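Local coordinates for protein 4-oxalmesaconate hydratase (Pseudomonas putida, PDB 5CGZ) that hydrates the enol form of oxalomesaconate to 4-carboxy-4-hydroxy-2-oxoadipate in gallate breakdown, as a zinc-dependent hexameric enzyme, at residues Glu44-Lys47 / Leu48-Gly52; Gly191-His194 / Leu195-Tyr198. All blocks are in the same frame, centred on the assembly; numbering follows the deposited sequence.

Contact 1: residues Glu44-Lys47 / Leu48-Gly52; sequences ESAK and LWRKG. With ZN (zinc ion), chain C.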
ATOM      1  N   GLU A  44     -18.389  -1.159  25.549  0.62 34.64           N
ATOM      2  CA  GLU A  44     -19.348  -0.355  24.791  0.62 36.16           C
ATOM      3  C   GLU A  44     -20.607  -0.088  25.627  0.62 39.82           C
ATOM      4  O   GLU A  44     -21.715  -0.009  25.094  0.62 39.18           O
ATOM      5  CB  GLU A  44     -19.719  -1.045  23.463  0.62 36.47           C
ATOM      6  CG  GLU A  44     -18.531  -1.293  22.504  0.62 36.57           C
ATOM      7  CD  GLU A  44     -18.959  -1.758  21.097  0.62 40.58           C
ATOM      8  OE1 GLU A  44     -20.139  -2.125  20.911  0.62 46.95           O
ATOM      9  OE2 GLU A  44     -18.119  -1.746  20.165  0.62 34.26           O
ATOM     10  N   SER A  45     -20.430   0.057  26.939  1.00 37.05           N
ATOM     11  CA  SER A  45     -21.567   0.241  27.843  1.00 38.95           C
ATOM     12  C   SER A  45     -21.296   1.246  28.963  1.00 40.40           C
ATOM     13  O   SER A  45     -21.710   1.037  30.102  1.00 37.34           O
ATOM     14  CB  SER A  45     -21.956  -1.109  28.449  1.00 33.90           C
ATOM     15  OG  SER A  45     -22.355  -2.026  27.442  1.00 36.33           O
ATOM     16  N   ALA A  46     -20.610   2.336  28.633  1.00 36.62           N
ATOM     17  CA  ALA A  46     -20.166   3.310  29.629  1.00 39.23           C
ATOM     18  C   ALA A  46     -21.315   3.901  30.456  1.00 40.31           C
ATOM     19  O   ALA A  46     -21.201   4.027  31.675  1.00 39.30           O
ATOM     20  CB  ALA A  46     -19.381   4.429  28.947  1.00 35.74           C
ATOM     21  N   LYS A  47     -22.410   4.265  29.795  1.00 41.61           N
ATOM     22  CA  LYS A  47     -23.559   4.841  30.487  1.00 47.04           C
ATOM     23  C   LYS A  47     -24.038   3.934  31.612  1.00 50.11           C
ATOM     24  O   LYS A  47     -24.296   4.393  32.723  1.00 50.12           O
ATOM     25  CB  LYS A  47     -24.703   5.105  29.517  1.00 46.96           C
ATOM     26  CG  LYS A  47     -24.521   6.339  28.653  1.00 62.60           C
ATOM     27  CD  LYS A  47     -24.716   7.619  29.449  1.00 72.61           C
ATOM     28  CE  LYS A  47     -25.155   8.771  28.544  1.00 72.99           C
ATOM     29  NZ  LYS A  47     -24.131   9.110  27.521  1.00 70.77           N
ATOM     30  N   LEU A  48     -24.139   2.640  31.327  1.00 44.67           N
ATOM     31  CA  LEU A  48     -24.586   1.696  32.342  1.00 43.41           C
ATOM     32  C   LEU A  48     -23.588   1.589  33.492  1.00 47.41           C
ATOM     33  O   LEU A  48     -23.984   1.574  34.654  1.00 50.81           O
ATOM     34  CB  LEU A  48     -24.847   0.318  31.724  1.00 38.29           C
ATOM     35  CG  LEU A  48     -26.082   0.301  30.823  1.00 45.64           C
ATOM     36  CD1 LEU A  48     -26.339  -1.080  30.255  1.00 36.90           C
ATOM     37  CD2 LEU A  48     -27.289   0.796  31.606  1.00 48.10           C
ATOM     38  N   TRP A  49     -22.297   1.527  33.182  1.00 42.63           N
ATOM     39  CA  TRP A  49     -21.296   1.386  34.239  1.00 41.10           C
ATOM     40  C   TRP A  49     -21.252   2.609  35.155  1.00 41.35           C
ATOM     41  O   TRP A  49     -20.798   2.519  36.292  1.00 44.03           O
ATOM     42  CB  TRP A  49     -19.910   1.114  33.643  1.00 37.36           C
ATOM     43  CG  TRP A  49     -19.808  -0.285  33.126  1.00 40.11           C
ATOM     44  CD1 TRP A  49     -19.740  -0.682  31.819  1.00 37.39           C
ATOM     45  CD2 TRP A  49     -19.815  -1.484  33.912  1.00 38.28           C
ATOM     46  NE1 TRP A  49     -19.683  -2.056  31.749  1.00 39.02           N
ATOM     47  CE2 TRP A  49     -19.728  -2.571  33.020  1.00 39.34           C
ATOM     48  CE3 TRP A  49     -19.879  -1.742  35.288  1.00 42.34           C
ATOM     49  CZ2 TRP A  49     -19.702  -3.898  33.457  1.00 40.35           C
ATOM     50  CZ3 TRP A  49     -19.853  -3.059  35.723  1.00 42.37           C
ATOM     51  CH2 TRP A  49     -19.763  -4.120  34.810  1.00 40.42           C
ATOM     52  N   ARG A  50     -21.745   3.740  34.663  1.00 43.02           N
ATOM     53  CA  ARG A  50     -21.787   4.958  35.458  1.00 50.04           C
ATOM     54  C   ARG A  50     -22.953   4.972  36.460  1.00 49.79           C
ATOM     55  O   ARG A  50     -22.951   5.755  37.410  1.00 51.53           O
ATOM     56  CB  ARG A  50     -21.857   6.173  34.538  1.00 43.66           C
ATOM     57  CG  ARG A  50     -20.552   6.425  33.802  1.00 46.92           C
ATOM     58  CD  ARG A  50     -20.734   7.417  32.683  1.00 44.12           C
ATOM     59  NE  ARG A  50     -19.568   7.459  31.804  1.00 45.91           N
ATOM     60  CZ  ARG A  50     -19.524   8.150  30.671  1.00 48.28           C
ATOM     61  NH1 ARG A  50     -20.579   8.854  30.287  1.00 47.70           N
ATOM     62  NH2 ARG A  50     -18.431   8.138  29.918  1.00 47.18           N
ATOM     63  N   LYS A  51     -23.941   4.110  36.253  1.00 48.85           N
ATOM     64  CA  LYS A  51     -24.974   3.896  37.262  1.00 51.49           C
ATOM     65  C   LYS A  51     -24.378   3.112  38.426  1.00 57.80           C
ATOM     66  O   LYS A  51     -23.319   2.495  38.300  1.00 62.15           O
ATOM     67  CB  LYS A  51     -26.173   3.142  36.682  1.00 46.07           C
ATOM     68  CG  LYS A  51     -26.921   3.868  35.574  1.00 47.44           C
ATOM     69  CD  LYS A  51     -28.040   2.984  35.033  1.00 60.57           C
ATOM     70  CE  LYS A  51     -29.092   3.783  34.263  1.00 78.34           C
ATOM     71  NZ  LYS A  51     -28.547   4.475  33.056  1.00 73.57           N
ATOM     72  N   GLY A  52     -25.061   3.124  39.561  1.00 68.58           N
ATOM     73  CA  GLY A  52     -24.569   2.408  40.722  1.00 71.31           C
ATOM     74  C   GLY A  52     -24.905   0.929  40.704  1.00 66.12           C
ATOM     75  O   GLY A  52     -25.912   0.513  40.123  1.00 65.52           O
TER
HETATM   76 ZN    ZN C 301     -18.195  -2.893  18.578  1.00 35.03          ZN
HETATM   77  O   HOH W   1     -18.605  -0.435  18.605  1.00 47.84           O
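With CG of Trp-49 beside its own backbone N and anti to the carbonyl carbon (chi1 -74°), the indole swings back toward Ser-45 one helical turn earlier. CD1 of Trp-49 then stands 3.1 Å from Ser-45 O, while Ala-46 N lies near the ring plane at the indole edge. Arg-50 starts the same way (chi1 -71°) but runs extended from CG to NE, which lays its guanidinium with one face over the methyl of Ala-46, CB to NH2 3.9 Å. A methyl suits this place because it is small enough for the flat cation to pass over it. The cation's NH2 then forms a salt bridge with Glu-140 of the second subunit.

These side chains dress the short helix 46-50, which follows strand 31-36 in the Rossmann-like core of the MshB deacetylase family. Trp-49 N donates to Ser-45 O at 3.2 Å, and Arg-50 N to Ala-46 O at 3.1 Å. Ser-45 holds the N-cap position, yet its hydroxyl bonds to Arg-63 and Gly-40 O rather than capping the helix. Replacing Trp-49 by alanine would probably leave Glu-41 O without its indole N-H donor and open a gap beside Met-54 and beside Gly-141 of the second subunit. Leu-48, an apolar side chain, packs on Ala-62 and Arg-63 of helix 56-74. Lys-47 NZ lies 4.5 Å from Arg-50 NH1, a like-charged pair. Just before the helix, the zinc ligand Glu-44 has OE2 2.0 Å from the metal in one conformer; a second leaves that bond's details less certain.

Contact 2: residues Gly191-His194 / Leu195-Tyr198; sequences GQEH and LWEY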
ATOM      1  N   GLY A 191     -29.842   5.935  25.430  1.00 48.01           N
ATOM      2  CA  GLY A 191     -28.852   6.830  26.003  1.00 50.19           C
ATOM      3  C   GLY A 191     -27.681   7.187  25.099  1.00 61.02           C
ATOM      4  O   GLY A 191     -26.721   7.819  25.549  1.00 52.76           O
ATOM      5  N   GLN A 192     -27.752   6.812  23.823  1.00 50.99           N
ATOM      6  CA  GLN A 192     -26.614   7.022  22.930  1.00 46.53           C
ATOM      7  C   GLN A 192     -26.936   7.986  21.787  1.00 44.03           C
ATOM      8  O   GLN A 192     -26.472   7.817  20.655  1.00 47.86           O
ATOM      9  CB  GLN A 192     -26.127   5.668  22.409  1.00 43.82           C
ATOM     10  CG  GLN A 192     -25.798   4.715  23.561  1.00 45.14           C
ATOM     11  CD  GLN A 192     -25.251   3.367  23.117  1.00 58.12           C
ATOM     12  OE1 GLN A 192     -24.186   3.283  22.494  1.00 58.33           O
ATOM     13  NE2 GLN A 192     -25.972   2.294  23.458  1.00 58.26           N
ATOM     14  N   GLU A 193     -27.700   9.022  22.120  1.00 41.84           N
ATOM     15  CA  GLU A 193     -28.136  10.044  21.171  1.00 46.43           C
ATOM     16  C   GLU A 193     -27.015  10.657  20.310  1.00 49.19           C
ATOM     17  O   GLU A 193     -27.244  10.986  19.149  1.00 45.86           O
ATOM     18  CB  GLU A 193     -28.859  11.170  21.923  1.00 42.94           C
ATOM     19  CG  GLU A 193     -30.258  10.811  22.442  1.00 56.51           C
ATOM     20  CD  GLU A 193     -30.247   9.993  23.736  1.00 50.55           C
ATOM     21  OE1 GLU A 193     -29.160   9.581  24.201  1.00 53.59           O
ATOM     22  OE2 GLU A 193     -31.342   9.759  24.288  1.00 61.56           O
ATOM     23  N   HIS A 194     -25.820  10.828  20.871  1.00 45.08           N
ATOM     24  CA  HIS A 194     -24.697  11.366  20.098  1.00 49.98           C
ATOM     25  C   HIS A 194     -24.341  10.435  18.952  1.00 41.71           C
ATOM     26  O   HIS A 194     -24.016  10.893  17.857  1.00 41.74           O
ATOM     27  CB  HIS A 194     -23.464  11.594  20.980  1.00 43.39           C
ATOM     28  CG  HIS A 194     -23.564  12.809  21.853  1.00 64.26           C
ATOM     29  ND1 HIS A 194     -22.631  13.115  22.813  1.00 68.96           N
ATOM     30  CD2 HIS A 194     -24.501  13.788  21.900  1.00 64.01           C
ATOM     31  CE1 HIS A 194     -22.984  14.240  23.423  1.00 68.64           C
ATOM     32  NE2 HIS A 194     -24.110  14.663  22.888  1.00 67.91           N
ATOM     33  N   LEU A 195     -24.406   9.131  19.206  1.00 38.22           N
ATOM     34  CA  LEU A 195     -24.171   8.154  18.157  1.00 37.66           C
ATOM     35  C   LEU A 195     -25.345   8.093  17.176  1.00 42.51           C
ATOM     36  O   LEU A 195     -25.131   7.824  15.991  1.00 40.37           O
ATOM     37  CB  LEU A 195     -23.896   6.772  18.748  1.00 38.98           C
ATOM     38  CG  LEU A 195     -22.535   6.635  19.431  1.00 45.42           C
ATOM     39  CD1 LEU A 195     -22.288   5.181  19.823  1.00 37.74           C
ATOM     40  CD2 LEU A 195     -21.401   7.161  18.536  1.00 40.73           C
ATOM     41  N   TRP A 196     -26.572   8.342  17.649  1.00 39.46           N
ATOM     42  CA  TRP A 196     -27.717   8.427  16.738  1.00 38.45           C
ATOM     43  C   TRP A 196     -27.415   9.472  15.683  1.00 40.79           C
ATOM     44  O   TRP A 196     -27.615   9.253  14.487  1.00 37.25           O
ATOM     45  CB  TRP A 196     -29.016   8.826  17.446  1.00 38.59           C
ATOM     46  CG  TRP A 196     -29.469   7.965  18.579  1.00 41.39           C
ATOM     47  CD1 TRP A 196     -28.851   6.861  19.084  1.00 39.71           C
ATOM     48  CD2 TRP A 196     -30.660   8.151  19.355  1.00 38.66           C
ATOM     49  NE1 TRP A 196     -29.583   6.346  20.134  1.00 37.67           N
ATOM     50  CE2 TRP A 196     -30.699   7.121  20.316  1.00 40.44           C
ATOM     51  CE3 TRP A 196     -31.699   9.093  19.329  1.00 41.28           C
ATOM     52  CZ2 TRP A 196     -31.734   7.004  21.245  1.00 43.32           C
ATOM     53  CZ3 TRP A 196     -32.731   8.972  20.252  1.00 45.29           C
ATOM     54  CH2 TRP A 196     -32.737   7.937  21.197  1.00 40.84           C
ATOM     55  N   GLU A 197     -26.942  10.621  16.154  1.00 31.47           N
ATOM     56  CA  GLU A 197     -26.633  11.757  15.295  1.00 38.46           C
ATOM     57  C   GLU A 197     -25.435  11.483  14.397  1.00 34.23           C
ATOM     58  O   GLU A 197     -25.443  11.846  13.227  1.00 37.25           O
ATOM     59  CB  GLU A 197     -26.371  13.006  16.139  1.00 36.62           C
ATOM     60  CG  GLU A 197     -27.615  13.547  16.814  1.00 46.48           C
ATOM     61  CD  GLU A 197     -27.323  14.252  18.135  1.00 58.03           C
ATOM     62  OE1 GLU A 197     -26.166  14.681  18.362  1.00 51.89           O
ATOM     63  OE2 GLU A 197     -28.260  14.369  18.951  1.00 56.52           O
ATOM     64  N   TYR A 198     -24.407  10.843  14.952  1.00 33.29           N
ATOM     65  CA  TYR A 198     -23.218  10.519  14.180  1.00 34.39           C
ATOM     66  C   TYR A 198     -23.574   9.612  13.002  1.00 33.13           C
ATOM     67  O   TYR A 198     -23.155   9.860  11.874  1.00 31.54           O
ATOM     68  CB  TYR A 198     -22.178   9.851  15.074  1.00 27.34           C
ATOM     69  CG  TYR A 198     -20.833   9.591  14.427  1.00 33.37           C
ATOM     70  CD1 TYR A 198     -20.572   8.395  13.755  1.00 30.58           C
ATOM     71  CD2 TYR A 198     -19.807  10.530  14.517  1.00 30.61           C
ATOM     72  CE1 TYR A 198     -19.316   8.147  13.171  1.00 32.05           C
ATOM     73  CE2 TYR A 198     -18.557  10.297  13.940  1.00 35.36           C
ATOM     74  CZ  TYR A 198     -18.314   9.105  13.274  1.00 39.30           C
ATOM     75  OH  TYR A 198     -17.065   8.886  12.715  1.00 35.75           O
TER
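Glu-193 and Trp-196 lie side by side and point the same way, the carboxylate stacked on the indole with the two planes 29° apart. Followed outward, Trp-196 begins with CB, 3.3 Å from Glu-193 O. CG comes next, close to Glu-193 CA, which sits over the face of the five-membered ring as a CH-pi contact, 3.6 Å from its centroid. CD1 turns to the backbone and approaches Gln-192 O at 3.0 Å. NE1 gives its hydrogen to Met-189 O, just before the segment. On the six-membered ring CE3 and CZ3 meet the CG methylene of Glu-193, CZ3 at 3.8 Å, and at the far end CH2 reaches Glu-193 OE2. The bend of Glu-193 at chi2 (79°) keeps its chain folded along the indole. Tryptophan suits the site because it offers a broad face to this chain and an N-H to the preceding loop, while also packing on Trp-16, Tyr-183 and Ile-186.

Gln-192 O serves two donors, Trp-196 N at 3.1 Å and, weakly, Leu-195 N. Farther along, Glu-197 N bonds to Glu-193 O and Tyr-198 N to His-194 O at 2.9 Å. Tyr-198 leads away from 191-194 at its tip, CG being anti to the backbone N (chi1 -174°); its ring stacks with His-160, and its hydroxyl bonds to His-160 O and to Gln-209 of the third subunit. Glu-193, acidic at the first turn, would probably interact favourably with the helix dipole. Gln-192 occupies the N-cap position, and the segments together form the start of the long helix 193-212.

How the contacts relate
Contact 1 spans the short helix 46-50 and contact 2 the start of helix 193-212, far apart in sequence, yet the centres of the two contacts lie about 15 Å apart on the same side of the chain's centre. They touch where Lys-47 NZ packs 3.5 Å from Gly-191 O. Both lie near the zinc site, contact 2 at one remove. Segment 44-47 supplies a ligand directly, Glu-44, which joins His-10, Asp-13 and His-123 around the metal. Segment 195-198 binds no metal but brings the side chain of Leu-195 to about 9 Å from the zinc. Contact 1 meets the second and third subunits and contact 2 the third, so the surroundings of the metal adjoin the hexamer's interfaces.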